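Local structure of 2,5-dihydroxypyridine 5,6-dioxygenase (7CUP) at residues A[262-276]-A[291-305]. The protein catalyses the iron-dependent, oxygen-consuming ring cleavage of 2,5-dihydroxypyridine to N-formylmaleamate in the aerobic breakdown of nicotinate. Sequence-based numbering, arbitrary orientation.
Sequences GISHIGWGLQPRAQW and DARAFYGNFLFSTGP. With FE (Fe (III) ion), chain G.
His265 and Ser302 bind the same iron ion from adjacent antiparallel strands, 263-269 and 299-303. His265 NE2 lies 2.2 Å from the iron and Ser302 OG 2.3 Å. Ser302 OG also has a polar partner in Leu319. Ser302 CB sits over one face of the imidazole, 3.4 Å from the ring centroid, a CH-pi contact. Its chi1 of 179° turns OG away from the backbone N and onto the iron, while CB stays over the imidazole. Leu300 CD2 meets the ring edge. In the ring plane, a water accepts from His265 ND1 and donates to Leu300 O, which helps fix the ring's rotation. A beta bulge between Ile263 and Ile266 shifts the register by one residue. Ile266 CG2 packs on Phe301 CB and lies 4.1 Å from Phe299 CZ; the Ile266 and Phe299 side chains point the same way.

Farther along, the Phe295 ring is held between Trp276 CB, 3.8 Å above its centre, and Asn298 CB on the opposite face. A leucine in place of Phe295 would probably leave Trp276 CB without its flat partner and open a gap beside Asn298. Asp291 OD1 accepts from Gln275 N at 2.9 Å through its anti lone pair, and also forms a salt bridge with Arg131.

His318 and Asp320 complete the protein ligands of the iron. Strand 299-303 lies between 263-269 and 319-323, while strand 194-197 flanks 263-269 and helix 136-151 packs against Trp268 and Leu270.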
ATOM      1  N   GLY A 262     -44.096  -5.034   8.483  1.00 32.50           N
ATOM      2  CA  GLY A 262     -44.301  -5.084   9.941  1.00 32.95           C
ATOM      3  C   GLY A 262     -43.566  -3.963  10.664  1.00 34.04           C
ATOM      4  O   GLY A 262     -42.379  -3.751  10.381  1.00 31.24           O
ATOM      5  N   ILE A 263     -44.211  -3.317  11.630  1.00 30.29           N
ATOM      6  CA  ILE A 263     -43.543  -2.324  12.497  1.00 29.49           C
ATOM      7  C   ILE A 263     -42.691  -3.068  13.518  1.00 34.24           C
ATOM      8  O   ILE A 263     -43.195  -4.006  14.195  1.00 30.94           O
ATOM      9  CB  ILE A 263     -44.531  -1.374  13.160  1.00 28.70           C
ATOM     10  CG1 ILE A 263     -45.397  -0.655  12.123  1.00 34.31           C
ATOM     11  CG2 ILE A 263     -43.790  -0.389  14.040  1.00 28.98           C
ATOM     12  CD1 ILE A 263     -44.625   0.212  11.117  1.00 34.55           C
ATOM     13  N   SER A 264     -41.418  -2.676  13.587  1.00 34.92           N
ATOM     14  CA  SER A 264     -40.409  -3.233  14.517  1.00 33.88           C
ATOM     15  C   SER A 264     -40.228  -2.245  15.668  1.00 32.84           C
ATOM     16  O   SER A 264     -41.185  -2.012  16.402  1.00 32.21           O
ATOM     17  CB  SER A 264     -39.127  -3.556  13.785  1.00 37.97           C
ATOM     18  OG  SER A 264     -39.222  -4.858  13.220  1.00 48.77           O
ATOM     19  N   HIS A 265     -39.044  -1.675  15.853  1.00 30.77           N
ATOM     20  CA  HIS A 265     -38.750  -0.927  17.092  1.00 30.20           C
ATOM     21  C   HIS A 265     -39.320   0.483  16.968  1.00 28.93           C
ATOM     22  O   HIS A 265     -39.512   0.973  15.832  1.00 30.76           O
ATOM     23  CB  HIS A 265     -37.265  -1.034  17.466  1.00 33.91           C
ATOM     24  CG  HIS A 265     -36.321  -0.463  16.474  1.00 36.00           C
ATOM     25  ND1 HIS A 265     -36.039   0.887  16.424  1.00 42.89           N
ATOM     26  CD2 HIS A 265     -35.575  -1.056  15.521  1.00 36.50           C
ATOM     27  CE1 HIS A 265     -35.162   1.115  15.463  1.00 40.12           C
ATOM     28  NE2 HIS A 265     -34.870  -0.064  14.893  1.00 40.19           N
ATOM     29  N   ILE A 266     -39.635   1.082  18.113  1.00 25.97           N
ATOM     30  CA  ILE A 266     -40.288   2.409  18.229  1.00 28.59           C
ATOM     31  C   ILE A 266     -39.641   3.041  19.439  1.00 26.93           C
ATOM     32  O   ILE A 266     -39.425   2.314  20.408  1.00 30.40           O
ATOM     33  CB  ILE A 266     -41.820   2.240  18.351  1.00 32.07           C
ATOM     34  CG1 ILE A 266     -42.206   1.242  19.441  1.00 34.28           C
ATOM     35  CG2 ILE A 266     -42.417   1.815  17.028  1.00 30.53           C
ATOM     36  CD1 ILE A 266     -43.692   1.231  19.751  1.00 37.64           C
ATOM     37  N   GLY A 267     -39.244   4.296  19.366  1.00 24.18           N
ATOM     38  CA  GLY A 267     -38.501   4.895  20.478  1.00 24.19           C
ATOM     39  C   GLY A 267     -38.223   6.347  20.207  1.00 23.81           C
ATOM     40  O   GLY A 267     -38.822   6.897  19.280  1.00 26.10           O
ATOM     41  N   TRP A 268     -37.338   6.956  20.978  1.00 25.45           N
ATOM     42  CA  TRP A 268     -37.017   8.387  20.792  1.00 27.08           C
ATOM     43  C   TRP A 268     -35.538   8.643  21.074  1.00 25.46           C
ATOM     44  O   TRP A 268     -34.895   7.805  21.717  1.00 24.79           O
ATOM     45  CB  TRP A 268     -37.981   9.267  21.602  1.00 27.63           C
ATOM     46  CG  TRP A 268     -37.849   9.242  23.090  1.00 28.99           C
ATOM     47  CD1 TRP A 268     -37.183  10.149  23.854  1.00 29.58           C
ATOM     48  CD2 TRP A 268     -38.425   8.298  24.012  1.00 29.14           C
ATOM     49  NE1 TRP A 268     -37.271   9.815  25.177  1.00 30.65           N
ATOM     50  CE2 TRP A 268     -38.046   8.701  25.307  1.00 28.51           C
ATOM     51  CE3 TRP A 268     -39.229   7.167  23.870  1.00 31.30           C
ATOM     52  CZ2 TRP A 268     -38.450   8.026  26.459  1.00 29.88           C
ATOM     53  CZ3 TRP A 268     -39.600   6.472  25.003  1.00 32.02           C
ATOM     54  CH2 TRP A 268     -39.221   6.904  26.277  1.00 30.62           C
ATOM     55  N   GLY A 269     -35.045   9.758  20.548  1.00 26.77           N
ATOM     56  CA  GLY A 269     -33.624  10.104  20.519  1.00 26.68           C
ATOM     57  C   GLY A 269     -33.279  10.987  21.670  1.00 26.67           C
ATOM     58  O   GLY A 269     -34.116  11.857  21.999  1.00 26.63           O
ATOM     59  N   LEU A 270     -32.099  10.785  22.250  1.00 25.75           N
ATOM     60  CA  LEU A 270     -31.623  11.524  23.446  1.00 26.62           C
ATOM     61  C   LEU A 270     -30.213  12.046  23.208  1.00 27.74           C
ATOM     62  O   LEU A 270     -29.534  12.369  24.204  1.00 28.49           O
ATOM     63  CB  LEU A 270     -31.696  10.586  24.655  1.00 28.09           C
ATOM     64  CG  LEU A 270     -33.116  10.332  25.187  1.00 30.18           C
ATOM     65  CD1 LEU A 270     -33.125   9.245  26.245  1.00 32.28           C
ATOM     66  CD2 LEU A 270     -33.744  11.604  25.735  1.00 29.76           C
ATOM     67  N   GLN A 271     -29.799  12.189  21.947  1.00 26.21           N
ATOM     68  CA  GLN A 271     -28.411  12.616  21.598  1.00 26.29           C
ATOM     69  C   GLN A 271     -28.395  14.037  21.018  1.00 26.57           C
ATOM     70  O   GLN A 271     -28.529  14.251  19.816  1.00 22.84           O
ATOM     71  CB  GLN A 271     -27.775  11.590  20.645  1.00 26.17           C
ATOM     72  CG  GLN A 271     -26.298  11.826  20.378  1.00 24.12           C
ATOM     73  CD  GLN A 271     -25.501  12.129  21.621  1.00 20.77           C
ATOM     74  OE1 GLN A 271     -25.327  13.282  22.008  1.00 19.71           O
ATOM     75  NE2 GLN A 271     -24.957  11.077  22.211  1.00 21.14           N
ATOM     76  N   PRO A 272     -28.160  15.068  21.849  1.00 26.43           N
ATOM     77  CA  PRO A 272     -28.138  16.439  21.352  1.00 28.01           C
ATOM     78  C   PRO A 272     -26.906  16.761  20.493  1.00 26.36           C
ATOM     79  O   PRO A 272     -26.938  17.738  19.763  1.00 25.59           O
ATOM     80  CB  PRO A 272     -28.157  17.259  22.646  1.00 28.82           C
ATOM     81  CG  PRO A 272     -27.429  16.386  23.634  1.00 28.62           C
ATOM     82  CD  PRO A 272     -27.873  14.979  23.290  1.00 27.91           C
ATOM     83  N   ARG A 273     -25.853  15.949  20.564  1.00 26.22           N
ATOM     84  CA  ARG A 273     -24.652  16.138  19.704  1.00 25.19           C
ATOM     85  C   ARG A 273     -24.891  15.533  18.310  1.00 23.78           C
ATOM     86  O   ARG A 273     -24.098  15.843  17.391  1.00 23.06           O
ATOM     87  CB  ARG A 273     -23.421  15.588  20.427  1.00 25.95           C
ATOM     88  CG  ARG A 273     -23.056  16.408  21.658  1.00 25.23           C
ATOM     89  CD  ARG A 273     -21.793  15.902  22.364  1.00 26.28           C
ATOM     90  NE  ARG A 273     -22.042  14.621  23.012  1.00 26.09           N
ATOM     91  CZ  ARG A 273     -21.134  13.680  23.261  1.00 26.40           C
ATOM     92  NH1 ARG A 273     -19.865  13.841  22.919  1.00 27.29           N
ATOM     93  NH2 ARG A 273     -21.509  12.560  23.853  1.00 28.28           N
ATOM     94  N   ALA A 274     -25.936  14.717  18.164  1.00 21.93           N
ATOM     95  CA  ALA A 274     -26.424  14.215  16.867  1.00 25.41           C
ATOM     96  C   ALA A 274     -27.301  15.321  16.296  1.00 24.96           C
ATOM     97  O   ALA A 274     -27.924  16.014  17.089  1.00 24.81           O
ATOM     98  CB  ALA A 274     -27.205  12.932  17.014  1.00 25.96           C
ATOM     99  N   GLN A 275     -27.378  15.446  14.978  1.00 23.97           N
ATOM    100  CA  GLN A 275     -28.113  16.558  14.335  1.00 24.14           C
ATOM    101  C   GLN A 275     -28.861  16.036  13.115  1.00 26.53           C
ATOM    102  O   GLN A 275     -28.270  15.337  12.237  1.00 23.85           O
ATOM    103  CB  GLN A 275     -27.153  17.671  13.953  1.00 23.45           C
ATOM    104  CG  GLN A 275     -26.486  18.335  15.140  1.00 24.31           C
ATOM    105  CD  GLN A 275     -27.466  19.205  15.886  1.00 24.69           C
ATOM    106  OE1 GLN A 275     -28.286  19.880  15.281  1.00 25.63           O
ATOM    107  NE2 GLN A 275     -27.378  19.204  17.204  1.00 25.71           N
ATOM    108  N   TRP A 276     -30.124  16.424  13.045  1.00 26.58           N
ATOM    109  CA  TRP A 276     -30.993  16.136  11.884  1.00 25.38           C
ATOM    110  C   TRP A 276     -30.348  16.681  10.610  1.00 23.34           C
ATOM    111  O   TRP A 276     -30.535  16.069   9.592  1.00 22.36           O
ATOM    112  CB  TRP A 276     -32.362  16.731  12.175  1.00 25.30           C
ATOM    113  CG  TRP A 276     -33.248  16.871  10.993  1.00 25.08           C
ATOM    114  CD1 TRP A 276     -33.922  15.865  10.374  1.00 26.41           C
ATOM    115  CD2 TRP A 276     -33.566  18.088  10.293  1.00 24.46           C
ATOM    116  NE1 TRP A 276     -34.638  16.370   9.327  1.00 27.00           N
ATOM    117  CE2 TRP A 276     -34.441  17.728   9.247  1.00 26.46           C
ATOM    118  CE3 TRP A 276     -33.233  19.436  10.458  1.00 26.49           C
ATOM    119  CZ2 TRP A 276     -34.987  18.664   8.373  1.00 25.49           C
ATOM    120  CZ3 TRP A 276     -33.752  20.368   9.579  1.00 26.58           C
ATOM    121  CH2 TRP A 276     -34.618  19.982   8.549  1.00 27.23           C
ATOM    122  N   ASP A 291     -26.582   9.993  13.212  1.00 21.23           N
ATOM    123  CA  ASP A 291     -27.160  11.331  13.491  1.00 20.96           C
ATOM    124  C   ASP A 291     -28.686  11.278  13.325  1.00 22.99           C
ATOM    125  O   ASP A 291     -29.392  11.826  14.179  1.00 23.18           O
ATOM    126  CB  ASP A 291     -26.542  12.380  12.580  1.00 21.45           C
ATOM    127  CG  ASP A 291     -25.224  12.920  13.080  1.00 22.62           C
ATOM    128  OD1 ASP A 291     -25.258  13.832  13.944  1.00 22.96           O
ATOM    129  OD2 ASP A 291     -24.174  12.453  12.598  1.00 24.71           O
ATOM    130  N   ALA A 292     -29.166  10.668  12.232  1.00 22.85           N
ATOM    131  CA  ALA A 292     -30.591  10.577  11.880  1.00 22.69           C
ATOM    132  C   ALA A 292     -31.285   9.694  12.911  1.00 24.06           C
ATOM    133  O   ALA A 292     -32.413  10.014  13.272  1.00 25.66           O
ATOM    134  CB  ALA A 292     -30.753  10.030  10.474  1.00 23.79           C
ATOM    135  N   ARG A 293     -30.648   8.606  13.364  1.00 23.45           N
ATOM    136  CA  ARG A 293     -31.316   7.696  14.332  1.00 21.66           C
ATOM    137  C   ARG A 293     -31.395   8.363  15.711  1.00 20.48           C
ATOM    138  O   ARG A 293     -32.355   8.065  16.448  1.00 22.05           O
ATOM    139  CB  ARG A 293     -30.615   6.340  14.431  1.00 21.23           C
ATOM    140  CG  ARG A 293     -30.643   5.518  13.153  1.00 22.66           C
ATOM    141  CD  ARG A 293     -29.998   4.176  13.326  1.00 22.34           C
ATOM    142  NE  ARG A 293     -30.215   3.404  12.115  1.00 23.19           N
ATOM    143  CZ  ARG A 293     -29.527   3.535  10.984  1.00 26.11           C
ATOM    144  NH1 ARG A 293     -28.539   4.420  10.905  1.00 26.55           N
ATOM    145  NH2 ARG A 293     -29.824   2.772   9.935  1.00 26.15           N
ATOM    146  N   ALA A 294     -30.384   9.131  16.111  1.00 20.71           N
ATOM    147  CA  ALA A 294     -30.149   9.462  17.534  1.00 21.93           C
ATOM    148  C   ALA A 294     -30.574  10.892  17.891  1.00 22.57           C
ATOM    149  O   ALA A 294     -30.613  11.159  19.092  1.00 24.49           O
ATOM    150  CB  ALA A 294     -28.713   9.213  17.950  1.00 20.37           C
ATOM    151  N   PHE A 295     -30.843  11.788  16.953  1.00 21.63           N
ATOM    152  CA  PHE A 295     -30.940  13.228  17.295  1.00 22.65           C
ATOM    153  C   PHE A 295     -32.023  13.428  18.378  1.00 22.84           C
ATOM    154  O   PHE A 295     -33.099  12.787  18.355  1.00 22.65           O
ATOM    155  CB  PHE A 295     -31.101  14.095  16.052  1.00 21.73           C
ATOM    156  CG  PHE A 295     -32.400  14.004  15.272  1.00 24.32           C
ATOM    157  CD1 PHE A 295     -33.452  14.862  15.548  1.00 22.61           C
ATOM    158  CD2 PHE A 295     -32.521  13.173  14.161  1.00 24.31           C
ATOM    159  CE1 PHE A 295     -34.600  14.852  14.770  1.00 23.38           C
ATOM    160  CE2 PHE A 295     -33.678  13.157  13.395  1.00 24.70           C
ATOM    161  CZ  PHE A 295     -34.726  13.986  13.708  1.00 23.16           C
ATOM    162  N   TYR A 296     -31.718  14.300  19.330  1.00 24.78           N
ATOM    163  CA  TYR A 296     -32.546  14.624  20.516  1.00 27.13           C
ATOM    164  C   TYR A 296     -33.997  14.914  20.094  1.00 27.91           C
ATOM    165  O   TYR A 296     -34.232  15.840  19.302  1.00 29.89           O
ATOM    166  CB  TYR A 296     -31.898  15.823  21.208  1.00 29.24           C
ATOM    167  CG  TYR A 296     -32.386  16.154  22.599  1.00 31.21           C
ATOM    168  CD1 TYR A 296     -31.943  15.435  23.698  1.00 34.78           C
ATOM    169  CD2 TYR A 296     -33.202  17.248  22.836  1.00 32.35           C
ATOM    170  CE1 TYR A 296     -32.326  15.765  24.992  1.00 34.83           C
ATOM    171  CE2 TYR A 296     -33.583  17.601  24.124  1.00 34.46           C
ATOM    172  CZ  TYR A 296     -33.154  16.850  25.203  1.00 33.28           C
ATOM    173  OH  TYR A 296     -33.530  17.160  26.474  1.00 34.51           O
ATOM    174  N   GLY A 297     -34.961  14.134  20.578  1.00 29.14           N
ATOM    175  CA  GLY A 297     -36.395  14.447  20.396  1.00 29.39           C
ATOM    176  C   GLY A 297     -37.000  13.873  19.125  1.00 29.42           C
ATOM    177  O   GLY A 297     -38.173  14.135  18.862  1.00 28.45           O
ATOM    178  N   ASN A 298     -36.274  13.062  18.361  1.00 27.04           N
ATOM    179  CA  ASN A 298     -36.871  12.380  17.192  1.00 26.36           C
ATOM    180  C   ASN A 298     -37.825  11.300  17.726  1.00 25.73           C
ATOM    181  O   ASN A 298     -37.717  10.903  18.897  1.00 27.89           O
ATOM    182  CB  ASN A 298     -35.789  11.884  16.199  1.00 28.21           C
ATOM    183  CG  ASN A 298     -35.042  10.619  16.597  1.00 29.42           C
ATOM    184  OD1 ASN A 298     -35.439   9.899  17.514  1.00 29.84           O
ATOM    185  ND2 ASN A 298     -33.958  10.311  15.892  1.00 28.41           N
ATOM    186  N   PHE A 299     -38.744  10.855  16.884  1.00 25.89           N
ATOM    187  CA  PHE A 299     -39.430   9.550  17.014  1.00 25.36           C
ATOM    188  C   PHE A 299     -38.838   8.648  15.936  1.00 26.24           C
ATOM    189  O   PHE A 299     -38.865   9.024  14.757  1.00 24.62           O
ATOM    190  CB  PHE A 299     -40.942   9.668  16.839  1.00 25.18           C
ATOM    191  CG  PHE A 299     -41.633   8.336  16.819  1.00 25.30           C
ATOM    192  CD1 PHE A 299     -41.632   7.531  17.941  1.00 25.58           C
ATOM    193  CD2 PHE A 299     -42.230   7.865  15.676  1.00 25.16           C
ATOM    194  CE1 PHE A 299     -42.235   6.280  17.918  1.00 25.13           C
ATOM    195  CE2 PHE A 299     -42.865   6.637  15.658  1.00 26.95           C
ATOM    196  CZ  PHE A 299     -42.847   5.835  16.776  1.00 25.69           C
ATOM    197  N   LEU A 300     -38.299   7.511  16.342  1.00 25.65           N
ATOM    198  CA  LEU A 300     -37.665   6.552  15.417  1.00 27.85           C
ATOM    199  C   LEU A 300     -38.499   5.294  15.440  1.00 26.86           C
ATOM    200  O   LEU A 300     -38.599   4.676  16.515  1.00 28.15           O
ATOM    201  CB  LEU A 300     -36.235   6.257  15.878  1.00 27.28           C
ATOM    202  CG  LEU A 300     -35.465   5.273  15.003  1.00 28.35           C
ATOM    203  CD1 LEU A 300     -35.280   5.822  13.588  1.00 26.99           C
ATOM    204  CD2 LEU A 300     -34.115   4.950  15.636  1.00 27.28           C
ATOM    205  N   PHE A 301     -39.025   4.915  14.291  1.00 26.11           N
ATOM    206  CA  PHE A 301     -39.608   3.571  14.125  1.00 26.86           C
ATOM    207  C   PHE A 301     -38.851   2.838  13.031  1.00 28.20           C
ATOM    208  O   PHE A 301     -38.134   3.470  12.240  1.00 28.94           O
ATOM    209  CB  PHE A 301     -41.108   3.619  13.836  1.00 25.59           C
ATOM    210  CG  PHE A 301     -41.520   4.227  12.530  1.00 24.32           C
ATOM    211  CD1 PHE A 301     -41.505   5.601  12.358  1.00 25.52           C
ATOM    212  CD2 PHE A 301     -41.951   3.426  11.485  1.00 24.99           C
ATOM    213  CE1 PHE A 301     -41.903   6.161  11.155  1.00 23.21           C
ATOM    214  CE2 PHE A 301     -42.355   3.993  10.286  1.00 24.32           C
ATOM    215  CZ  PHE A 301     -42.332   5.357  10.129  1.00 25.46           C
ATOM    216  N   SER A 302     -39.071   1.534  13.002  1.00 26.39           N
ATOM    217  CA  SER A 302     -38.397   0.606  12.085  1.00 30.17           C
ATOM    218  C   SER A 302     -39.426  -0.370  11.503  1.00 30.20           C
ATOM    219  O   SER A 302     -40.544  -0.480  12.066  1.00 27.41           O
ATOM    220  CB  SER A 302     -37.270  -0.091  12.804  1.00 29.59           C
ATOM    221  OG  SER A 302     -36.643  -1.000  11.915  1.00 36.54           O
ATOM    222  N   THR A 303     -39.042  -1.043  10.417  1.00 29.25           N
ATOM    223  CA  THR A 303     -39.883  -2.023   9.696  1.00 30.02           C
ATOM    224  C   THR A 303     -39.090  -3.312   9.487  1.00 31.55           C
ATOM    225  O   THR A 303     -37.841  -3.252   9.475  1.00 29.76           O
ATOM    226  CB  THR A 303     -40.372  -1.456   8.364  1.00 29.16           C
ATOM    227  OG1 THR A 303     -39.269  -1.382   7.455  1.00 30.48           O
ATOM    228  CG2 THR A 303     -41.040  -0.109   8.532  1.00 31.58           C
ATOM    229  N   GLY A 304     -39.811  -4.421   9.312  1.00 32.66           N
ATOM    230  CA  GLY A 304     -39.264  -5.722   8.910  1.00 32.56           C
ATOM    231  C   GLY A 304     -38.982  -6.611  10.120  1.00 37.57           C
ATOM    232  O   GLY A 304     -39.856  -6.816  10.961  1.00 36.07           O
ATOM    233  N   PRO A 305     -37.747  -7.148  10.231  1.00 40.42           N
ATOM    234  CA  PRO A 305     -37.461  -8.262  11.134  1.00 38.37           C
ATOM    235  C   PRO A 305     -37.568  -7.871  12.612  1.00 37.67           C
ATOM    236  O   PRO A 305     -37.316  -6.728  12.952  1.00 36.90           O
ATOM    237  CB  PRO A 305     -36.006  -8.642  10.811  1.00 38.99           C
ATOM    238  CG  PRO A 305     -35.399  -7.377  10.210  1.00 37.88           C
ATOM    239  CD  PRO A 305     -36.548  -6.680   9.508  1.00 41.84           C
TER
HETATM  240 FE    FE G 401     -34.543  -0.828  12.841  1.00 43.68          FE
HETATM  241  O   HOH W   1     -36.711   3.240  17.477  1.00 21.47           O
HETATM  242  O   HOH W   2     -30.171  17.142  18.221  1.00 24.17           O
HETATM  243  O   HOH W   3     -34.844  -3.145  13.095  1.00 37.96           O
HETATM  244  O   HOH W   4     -32.317  -0.626  13.441  1.00 30.85           O